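Local coordinates for protein LYND (Lyngbya aestuarii, PDB 4V1T) that probably acts as an ATP-dependent, YcaO-type cyclodehydratase that turns side chains of a peptide substrate into heterocycles, at residues B[353-356]-B[357-360]. Sequence-based numbering, arbitrary orientation.
Sequences QKYQ and HLIS
Y355 and L358 meet in a local contact around a tight turn of chain, where helix 348-355 gives way to the loop that leads to strand 369-371. Two overlapping type I beta turns, with Q356-H357 and H357-L358 as their central pairs, wind the chain here: L358 N donates to Y355 O at 3.1 Å, and I359 N to Q356 O at 2.8 Å. Both N-H groups approach from above the carbonyl plane, 58° out of it at Y355 O. The side chains of Y355 and L358 run side by side in the same direction, L358 CD1 resting 4.0 Å from both CB and CD1 of Y355. This apolar pair is buried: L358 also packs on V365 and on V425 of helix 413-429, while Y355 leans on L727, its side chain about 7 Å from the bound ADP. I359 lays its CG1 branch against the Q356 carbonyl, CG1 to O 3.3 Å, and reaches L421. The H357 side chain turns back toward K354: with chi1 at 59°, its CG sits between backbone N and carbonyl carbon, and K354 O lies in the ring plane off the CD2-NE2 edge of H357, 3.1 Å from CD2 and 3.0 Å from NE2.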
loop_
_atom_site.group_PDB
_atom_site.type_symbol
_atom_site.label_atom_id
_atom_site.label_comp_id
_atom_site.label_asym_id
_atom_site.label_seq_id
_atom_site.Cartn_x
_atom_site.Cartn_y
_atom_site.Cartn_z
ATOM N N GLN B 353 -2.428 -5.179 8.505
ATOM C CA GLN B 353 -3.618 -5.434 7.687
ATOM C C GLN B 353 -4.920 -5.342 8.483
ATOM O O GLN B 353 -5.892 -4.745 8.028
ATOM C CB GLN B 353 -3.549 -6.804 7.020
ATOM C CG GLN B 353 -4.797 -7.098 6.197
ATOM C CD GLN B 353 -4.630 -8.252 5.245
ATOM O OE1 GLN B 353 -3.514 -8.647 4.918
ATOM N NE2 GLN B 353 -5.747 -8.798 4.785
ATOM N N LYS B 354 -4.927 -5.938 9.667
ATOM C CA LYS B 354 -6.131 -5.996 10.486
ATOM C C LYS B 354 -6.567 -4.603 10.944
ATOM O O LYS B 354 -7.749 -4.375 11.201
ATOM C CB LYS B 354 -5.894 -6.901 11.700
ATOM C CG LYS B 354 -7.140 -7.174 12.540
ATOM C CD LYS B 354 -6.904 -8.316 13.519
ATOM C CE LYS B 354 -8.052 -8.460 14.505
ATOM N NZ LYS B 354 -7.687 -9.347 15.645
ATOM N N TYR B 355 -5.617 -3.677 11.042
ATOM C CA TYR B 355 -5.905 -2.366 11.617
ATOM C C TYR B 355 -5.537 -1.192 10.695
ATOM O O TYR B 355 -5.523 -0.046 11.130
ATOM C CB TYR B 355 -5.191 -2.234 12.969
ATOM C CG TYR B 355 -5.626 -3.279 13.979
ATOM C CD1 TYR B 355 -6.864 -3.199 14.601
ATOM C CD2 TYR B 355 -4.804 -4.350 14.305
ATOM C CE1 TYR B 355 -7.273 -4.160 15.506
ATOM C CE2 TYR B 355 -5.207 -5.318 15.208
ATOM C CZ TYR B 355 -6.441 -5.218 15.809
ATOM O OH TYR B 355 -6.850 -6.172 16.719
ATOM N N GLN B 356 -5.269 -1.482 9.424
ATOM C CA GLN B 356 -5.012 -0.445 8.413
ATOM C C GLN B 356 -6.132 0.575 8.375
ATOM O O GLN B 356 -5.881 1.773 8.227
ATOM C CB GLN B 356 -4.918 -1.042 7.006
ATOM C CG GLN B 356 -3.790 -2.013 6.791
ATOM C CD GLN B 356 -3.685 -2.508 5.354
ATOM O OE1 GLN B 356 -2.600 -2.856 4.891
ATOM N NE2 GLN B 356 -4.809 -2.563 4.651
ATOM N N HIS B 357 -7.364 0.082 8.492
ATOM C CA HIS B 357 -8.562 0.916 8.376
ATOM C C HIS B 357 -8.619 2.031 9.419
ATOM O O HIS B 357 -9.341 3.017 9.250
ATOM C CB HIS B 357 -9.818 0.047 8.484
ATOM C CG HIS B 357 -9.919 -0.716 9.765
ATOM N ND1 HIS B 357 -10.705 -0.300 10.820
ATOM C CD2 HIS B 357 -9.326 -1.863 10.168
ATOM C CE1 HIS B 357 -10.594 -1.161 11.814
ATOM N NE2 HIS B 357 -9.763 -2.119 11.442
ATOM N N LEU B 358 -7.864 1.870 10.501
ATOM C CA LEU B 358 -7.805 2.893 11.534
ATOM C C LEU B 358 -6.994 4.110 11.071
ATOM O O LEU B 358 -6.996 5.150 11.732
ATOM C CB LEU B 358 -7.214 2.311 12.811
ATOM C CG LEU B 358 -8.030 1.208 13.477
ATOM C CD1 LEU B 358 -7.300 0.726 14.725
ATOM C CD2 LEU B 358 -9.427 1.677 13.832
ATOM N N ILE B 359 -6.303 3.980 9.939
ATOM C CA ILE B 359 -5.551 5.110 9.377
ATOM C C ILE B 359 -6.474 5.980 8.534
ATOM O O ILE B 359 -6.839 5.617 7.416
ATOM C CB ILE B 359 -4.351 4.649 8.515
ATOM C CG1 ILE B 359 -3.428 3.715 9.303
ATOM C CG2 ILE B 359 -3.547 5.856 8.039
ATOM C CD1 ILE B 359 -2.503 2.883 8.448
ATOM N N SER B 360 -6.845 7.124 9.086
ATOM C CA SER B 360 -7.721 8.068 8.412
ATOM C C SER B 360 -7.864 9.340 9.228
ATOM O O SER B 360 -8.235 9.281 10.402
ATOM C CB SER B 360 -9.105 7.463 8.199
ATOM O OG SER B 360 -10.031 8.470 7.824
#